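PDB 3GWB: peptidase M16 inactive domain family protein from Pseudomonas fluorescens, which is of uncertain function, probably a non-catalytic member of the M16 metallopeptidase family, whose active members hydrolyse peptide bonds with a bound zinc ion. Local coordinates for residues S103-D106 / K107-A111; G203-S206 / R207-E211; N60-L63 / N64-V67. All blocks are in the same frame, centred on the assembly; numbering follows the deposited sequence.

Contact 1 (S103-D106 / K107-A111); sequences SAVD and KREPA
From the first turn of helix 105-120, Arg-108 reaches back to Ser-103, the residue before the N-cap, and its guanidinium takes the Ser-103 carbonyl at the edge. NH1 donates to Ser-103 O over 2.7 Å, in the carbonyl plane, although the N-H...O angle is bent to 140° and the oxygen lies somewhat off the guanidinium plane. With CG set between the backbone N and the carbonyl carbon (chi1 79°) and the chain extended to NE, the side chain runs backward past the first turn. The backbone bonds centre on Ala-104, the N-cap residue: its O accepts from Arg-108 N at 2.9 Å and from Lys-107 N, also at 2.9 Å. Val-105 O receives Glu-109 N in the next helical bond.

The ionic part lies at Asp-106 and Lys-107, whose side chains run side by side. Asp-106 OD2 forms a salt bridge with Lys-107 NZ at 3.3 Å, and the same ammonium is hydrogen-bonded to Glu-32 O of the second subunit.

Packing is light. Val-105 CG1 rests over one face of the Arg-108 guanidinium, 3.9 Å above its plane and offset toward the rim. Pro-110 has no N-H to offer Asp-106 O, and its ring stands there instead, CD 3.5 Å from that oxygen, where the helix kinks.

Replacing Arg-108 with an alanine would probably leave Ser-103 O without its side-chain donor and Asp-209 without the partner of its long, weak ion pair. The chemistry implies a helix start held by backbone bonds and by one arginine N-H to a carbonyl, with a salt bridge beside it: Arg-108 ties the first turn to Ser-103, just beyond strand 95-102, while Lys-107 joins its own helix to the dimer partner.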
loop_
_atom_site.group_PDB
_atom_site.type_symbol
_atom_site.label_atom_id
_atom_site.label_comp_id
_atom_site.label_asym_id
_atom_site.label_seq_id
_atom_site.Cartn_x
_atom_site.Cartn_y
_atom_site.Cartn_z
ATOM N N SER A 103 17.533 -18.965 -2.334
ATOM C CA SER A 103 18.984 -19.115 -2.272
ATOM C C SER A 103 19.576 -20.123 -3.256
ATOM O O SER A 103 20.772 -20.069 -3.547
ATOM C CB SER A 103 19.412 -19.472 -0.842
ATOM O OG SER A 103 18.854 -20.704 -0.423
ATOM N N ALA A 104 18.753 -21.037 -3.762
ATOM C CA ALA A 104 19.229 -22.036 -4.718
ATOM C C ALA A 104 19.958 -21.364 -5.886
ATOM O O ALA A 104 19.439 -20.429 -6.499
ATOM C CB ALA A 104 18.064 -22.853 -5.239
ATOM N N VAL A 105 21.155 -21.856 -6.194
ATOM C CA VAL A 105 21.975 -21.306 -7.271
ATOM C C VAL A 105 21.262 -21.152 -8.616
ATOM O O VAL A 105 21.470 -20.163 -9.314
ATOM C CB VAL A 105 23.263 -22.155 -7.497
ATOM C CG1 VAL A 105 24.081 -22.210 -6.215
ATOM C CG2 VAL A 105 22.898 -23.560 -7.944
ATOM N N ASP A 106 20.414 -22.109 -8.976
ATOM C CA ASP A 106 19.722 -22.035 -10.261
ATOM C C ASP A 106 18.685 -20.915 -10.311
ATOM O O ASP A 106 18.213 -20.549 -11.389
ATOM C CB ASP A 106 19.051 -23.372 -10.585
ATOM C CG ASP A 106 17.688 -23.519 -9.931
ATOM O OD1 ASP A 106 17.581 -23.277 -8.707
ATOM O OD2 ASP A 106 16.722 -23.882 -10.643
ATOM N N LYS A 107 18.338 -20.365 -9.150
ATOM C CA LYS A 107 17.357 -19.285 -9.087
ATOM C C LYS A 107 17.990 -17.942 -8.748
ATOM O O LYS A 107 17.618 -16.913 -9.320
ATOM C CB LYS A 107 16.267 -19.614 -8.062
ATOM C CG LYS A 107 15.422 -20.811 -8.455
ATOM C CD LYS A 107 14.735 -20.541 -9.789
ATOM C CE LYS A 107 14.438 -21.830 -10.536
ATOM N NZ LYS A 107 13.693 -22.797 -9.711
ATOM N N ARG A 108 18.959 -17.944 -7.835
ATOM C CA ARG A 108 19.575 -16.683 -7.449
ATOM C C ARG A 108 20.552 -16.130 -8.477
ATOM O O ARG A 108 20.685 -14.915 -8.612
ATOM C CB ARG A 108 20.267 -16.811 -6.086
ATOM C CG ARG A 108 21.620 -17.488 -6.102
ATOM C CD ARG A 108 22.272 -17.345 -4.731
ATOM N NE ARG A 108 23.684 -17.708 -4.746
ATOM C CZ ARG A 108 24.204 -18.703 -4.035
ATOM N NH1 ARG A 108 23.420 -19.434 -3.255
ATOM N NH2 ARG A 108 25.506 -18.954 -4.093
ATOM N N GLU A 109 21.239 -17.004 -9.204
ATOM C CA GLU A 109 22.191 -16.514 -10.196
ATOM C C GLU A 109 21.505 -15.679 -11.273
ATOM O O GLU A 109 21.912 -14.550 -11.528
ATOM C CB GLU A 109 22.993 -17.679 -10.785
ATOM C CG GLU A 109 24.235 -17.965 -9.945
ATOM C CD GLU A 109 25.031 -19.163 -10.416
ATOM O OE1 GLU A 109 25.018 -19.464 -11.630
ATOM O OE2 GLU A 109 25.690 -19.793 -9.564
ATOM N N PRO A 110 20.448 -16.212 -11.911
ATOM C CA PRO A 110 19.733 -15.457 -12.950
ATOM C C PRO A 110 19.088 -14.196 -12.362
ATOM O O PRO A 110 19.094 -13.135 -12.982
ATOM C CB PRO A 110 18.677 -16.450 -13.433
ATOM C CG PRO A 110 19.340 -17.768 -13.226
ATOM C CD PRO A 110 19.970 -17.605 -11.865
ATOM N N ALA A 111 18.533 -14.323 -11.158
ATOM C CA ALA A 111 17.885 -13.200 -10.490
ATOM C C ALA A 111 18.870 -12.077 -10.163
ATOM O O ALA A 111 18.536 -10.901 -10.288
ATOM C CB ALA A 111 17.195 -13.674 -9.213
#

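Contact 2 (G203-S206 / R207-E211); sequences GDLS and RSDAE
Ser-206 and Asp-209 hold each other by a reciprocal pair of bonds, and the less usual feature is that an aspartate supplies the second bond of the box, where glutamate is the classic partner. Asp-209 OD2 accepts from Ser-206 N at 2.9 Å in a nearly straight bond (169°), met on the anti side and 33° out of the carboxylate plane. In return Ser-206 OG accepts from Asp-209 N at 3.0 Å. The serine hydroxyl is placed for this by chi1 of 65°, which sets OG between its backbone N and carbonyl carbon and turns it toward the Asp-209 N-H. Ser-206 O then receives Ala-210 N, the first regular helical bond.

The Asp-209 carboxylate is gripped further by water. Water 1 donates to Asp-209 OD2 at 3.1 Å and, more distantly, to Asp-204 O, so it bridges the cap to the chain leading in. Leu-205 crosses the aspartate obliquely, its CB 3.8 Å from Asp-209 CB and its CD2 also near that carbon. This covers the aliphatic part of Asp-209.

From the first helix residue, Arg-207 bends at chi2 and NE donates to Glu-211 OE2, four residues on, at 2.7 Å, a salt bridge with a bent hydrogen bond. The Arg-207 side chain also packs on Trp-17, and NH1 reaches Gln-15 of strand 15-18.

Before the cap, Asp-204 forms the centre of an inverse gamma turn, closed by Leu-205 N on Gly-203 O, and its carboxylate forms a salt bridge with Arg-31. Ser-206 and Asp-209 form a capping box at the N-terminus of helix 207-220, just after this inverse gamma turn that leads from strand 197-203.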
loop_
_atom_site.group_PDB
_atom_site.type_symbol
_atom_site.label_atom_id
_atom_site.label_comp_id
_atom_site.label_asym_id
_atom_site.label_seq_id
_atom_site.Cartn_x
_atom_site.Cartn_y
_atom_site.Cartn_z
ATOM N N GLY A 203 20.894 -13.981 4.934
ATOM C CA GLY A 203 20.222 -15.186 4.488
ATOM C C GLY A 203 21.015 -16.467 4.401
ATOM O O GLY A 203 22.088 -16.612 4.985
ATOM N N ASP A 204 20.461 -17.404 3.643
ATOM C CA ASP A 204 21.042 -18.722 3.451
ATOM C C ASP A 204 22.227 -18.684 2.492
ATOM O O ASP A 204 22.166 -19.209 1.380
ATOM C CB ASP A 204 19.950 -19.670 2.938
ATOM C CG ASP A 204 20.436 -21.089 2.776
ATOM O OD1 ASP A 204 21.300 -21.512 3.576
ATOM O OD2 ASP A 204 19.941 -21.783 1.859
ATOM N N LEU A 205 23.315 -18.068 2.939
ATOM C CA LEU A 205 24.516 -17.946 2.118
ATOM C C LEU A 205 25.744 -18.120 2.994
ATOM O O LEU A 205 25.707 -17.820 4.186
ATOM C CB LEU A 205 24.583 -16.553 1.486
ATOM C CG LEU A 205 23.466 -16.026 0.578
ATOM C CD1 LEU A 205 23.608 -14.502 0.421
ATOM C CD2 LEU A 205 23.537 -16.727 -0.768
ATOM N N SER A 206 26.829 -18.605 2.402
ATOM C CA SER A 206 28.078 -18.750 3.138
ATOM C C SER A 206 28.779 -17.400 2.970
ATOM O O SER A 206 28.372 -16.591 2.134
ATOM C CB SER A 206 28.940 -19.859 2.523
ATOM O OG SER A 206 29.354 -19.518 1.206
ATOM N N ARG A 207 29.812 -17.142 3.766
ATOM C CA ARG A 207 30.554 -15.886 3.643
ATOM C C ARG A 207 31.119 -15.772 2.218
ATOM O O ARG A 207 31.131 -14.691 1.627
ATOM C CB ARG A 207 31.688 -15.852 4.679
ATOM C CG ARG A 207 32.810 -14.847 4.416
ATOM C CD ARG A 207 32.362 -13.397 4.532
ATOM N NE ARG A 207 33.463 -12.466 4.259
ATOM C CZ ARG A 207 34.150 -11.803 5.187
ATOM N NH1 ARG A 207 33.867 -11.946 6.475
ATOM N NH2 ARG A 207 35.129 -10.982 4.829
ATOM N N SER A 208 31.582 -16.892 1.668
ATOM C CA SER A 208 32.140 -16.906 0.317
ATOM C C SER A 208 31.046 -16.577 -0.693
ATOM O O SER A 208 31.274 -15.823 -1.640
ATOM C CB SER A 208 32.749 -18.276 0.006
ATOM O OG SER A 208 33.757 -18.602 0.952
ATOM N N ASP A 209 29.856 -17.141 -0.491
ATOM C CA ASP A 209 28.726 -16.864 -1.378
ATOM C C ASP A 209 28.467 -15.361 -1.359
ATOM O O ASP A 209 28.258 -14.736 -2.394
ATOM C CB ASP A 209 27.435 -17.548 -0.893
ATOM C CG ASP A 209 27.439 -19.056 -1.088
ATOM O OD1 ASP A 209 28.108 -19.548 -2.026
ATOM O OD2 ASP A 209 26.741 -19.744 -0.304
ATOM N N ALA A 210 28.462 -14.797 -0.159
ATOM C CA ALA A 210 28.202 -13.377 0.036
ATOM C C ALA A 210 29.265 -12.502 -0.613
ATOM O O ALA A 210 28.957 -11.452 -1.188
ATOM C CB ALA A 210 28.105 -13.075 1.524
ATOM N N GLU A 211 30.520 -12.927 -0.514
ATOM C CA GLU A 211 31.603 -12.162 -1.113
ATOM C C GLU A 211 31.407 -12.061 -2.619
ATOM O O GLU A 211 31.550 -10.980 -3.191
ATOM C CB GLU A 211 32.950 -12.811 -0.793
ATOM C CG GLU A 211 33.639 -12.216 0.426
ATOM C CD GLU A 211 34.777 -13.086 0.932
ATOM O OE1 GLU A 211 35.350 -13.843 0.117
ATOM O OE2 GLU A 211 35.103 -13.009 2.137
HETATM O O HOH W 1 23.937 -20.900 -0.828
#

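Contact 3 (N60-L63 / N64-V67); sequences NAML and NEGV
Met-62, present as selenomethionine, and Glu-65 meet where the chain leaves helix 55-62, and here the contact is tight. Their side chains cross at about a right angle, with SE of Met-62 at 4.0 Å from Glu-65 CG. The same CG lies over Met-62 CA. In Glu-65, chi1 of -75° sets CG beside the backbone N, against Met-62, and beyond the bend at chi2 the carboxylate goes on to a salt bridge with Arg-131 and a hydrogen bond with Ser-128 on helix 126-143. Met-62 sinks among Phe-124, Pro-125, Leu-129 and Ile-132. One direct backbone bond closes the turn, Glu-65 N to Met-62 O at 3.1 Å, with the donor well above the carbonyl plane.

The other side is looser and filled by water. Water 2 donates to Asn-60 O at 3.0 Å and accepts from Asn-64 N, replacing a helical bond with a bridge. Water 3 lies 2.7 Å from Ala-61 O and joins it to Glu-65 OE2. Waters 2 and 3 have more acceptors near them than protons to give, so not all such bonds can form at once. Water 4 donates to Met-62 O at 2.6 Å and to Gly-66 O, linking the turn to the strand that follows. Gly-66 itself has a backbone where a side chain would collide with the carbonyl before it.

Residues 62-65 thus form a type I-like beta turn that leads from helix 55-62 into a short, weakly bonded strand at about 66-67. In active M16 peptidases the corresponding helix probably carries the zinc-binding HXXEH motif, which helix 55-62 lacks.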
loop_
_atom_site.group_PDB
_atom_site.type_symbol
_atom_site.label_atom_id
_atom_site.label_comp_id
_atom_site.label_asym_id
_atom_site.label_seq_id
_atom_site.Cartn_x
_atom_site.Cartn_y
_atom_site.Cartn_z
ATOM N N ASN A 60 15.298 6.823 -9.132
ATOM C CA ASN A 60 15.080 5.584 -8.399
ATOM C C ASN A 60 13.859 4.813 -8.888
ATOM O O ASN A 60 13.847 3.584 -8.885
ATOM C CB ASN A 60 14.952 5.873 -6.901
ATOM C CG ASN A 60 14.789 4.610 -6.082
ATOM O OD1 ASN A 60 13.672 4.173 -5.810
ATOM N ND2 ASN A 60 15.904 4.006 -5.701
ATOM N N ALA A 61 12.834 5.538 -9.316
ATOM C CA ALA A 61 11.614 4.915 -9.802
ATOM C C ALA A 61 11.799 4.321 -11.191
ATOM O O ALA A 61 11.120 3.361 -11.551
ATOM C CB ALA A 61 10.485 5.943 -9.834
HETATM N N MSE A 62 12.719 4.889 -11.964
HETATM C CA MSE A 62 12.962 4.426 -13.332
HETATM C C MSE A 62 13.923 3.241 -13.474
HETATM O O MSE A 62 14.069 2.692 -14.568
HETATM C CB MSE A 62 13.475 5.596 -14.179
HETATM C CG MSE A 62 12.451 6.718 -14.431
HETATM SE SE MSE A 62 11.270 6.302 -15.732
HETATM C CE MSE A 62 12.403 6.222 -17.149
ATOM N N LEU A 63 14.563 2.835 -12.381
ATOM C CA LEU A 63 15.522 1.734 -12.426
ATOM C C LEU A 63 14.990 0.473 -13.089
ATOM O O LEU A 63 15.588 -0.031 -14.041
ATOM C CB LEU A 63 16.011 1.390 -11.014
ATOM C CG LEU A 63 16.713 2.505 -10.226
ATOM C CD1 LEU A 63 17.116 1.982 -8.857
ATOM C CD2 LEU A 63 17.943 2.993 -10.984
ATOM N N ASN A 64 13.866 -0.037 -12.597
ATOM C CA ASN A 64 13.304 -1.263 -13.154
ATOM C C ASN A 64 12.302 -1.048 -14.282
ATOM O O ASN A 64 11.473 -1.920 -14.547
ATOM C CB ASN A 64 12.656 -2.097 -12.046
ATOM C CG ASN A 64 11.335 -1.528 -11.593
ATOM O OD1 ASN A 64 11.119 -0.319 -11.644
ATOM N ND2 ASN A 64 10.444 -2.398 -11.132
ATOM N N GLU A 65 12.373 0.109 -14.937
ATOM C CA GLU A 65 11.486 0.413 -16.054
ATOM C C GLU A 65 12.078 -0.085 -17.366
ATOM O O GLU A 65 11.408 -0.055 -18.399
ATOM C CB GLU A 65 11.237 1.921 -16.168
ATOM C CG GLU A 65 10.285 2.478 -15.135
ATOM C CD GLU A 65 8.902 1.843 -15.201
ATOM O OE1 GLU A 65 8.379 1.632 -16.320
ATOM O OE2 GLU A 65 8.328 1.567 -14.126
ATOM N N GLY A 66 13.335 -0.529 -17.328
ATOM C CA GLY A 66 13.961 -1.026 -18.538
ATOM C C GLY A 66 15.471 -1.183 -18.510
ATOM O O GLY A 66 16.184 -0.421 -17.854
ATOM N N VAL A 67 15.952 -2.199 -19.216
ATOM C CA VAL A 67 17.381 -2.459 -19.349
ATOM C C VAL A 67 17.565 -2.849 -20.810
ATOM O O VAL A 67 16.582 -2.985 -21.538
ATOM C CB VAL A 67 17.865 -3.611 -18.433
ATOM C CG1 VAL A 67 17.595 -3.256 -16.969
ATOM C CG2 VAL A 67 17.182 -4.908 -18.809
HETATM O O HOH W 2 12.733 0.996 -9.880
HETATM O O HOH W 3 9.023 1.665 -11.456
HETATM O O HOH W 4 15.318 2.148 -16.776
#

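Along the chain the order is contact 3, contact 1, contact 2, all in the half built on the six-stranded mixed sheet. Contacts 1 and 2 both follow strands of that sheet, 95-102 and 197-203, and open helices 105-120 and 207-220; their centres are 13 Å apart and they touch, through Ser-103 OG on Asp-204 OD2 at 2.7 Å and through the Arg-108 side chain packed against Leu-205. Contact 3 lies farther off, its centre about 21 Å from that of contact 1 and 27 Å from that of contact 2. Two neighbouring helix starts are therefore joined directly, while contact 3 packs on the far end of helix 105-120, whose start is contact 1.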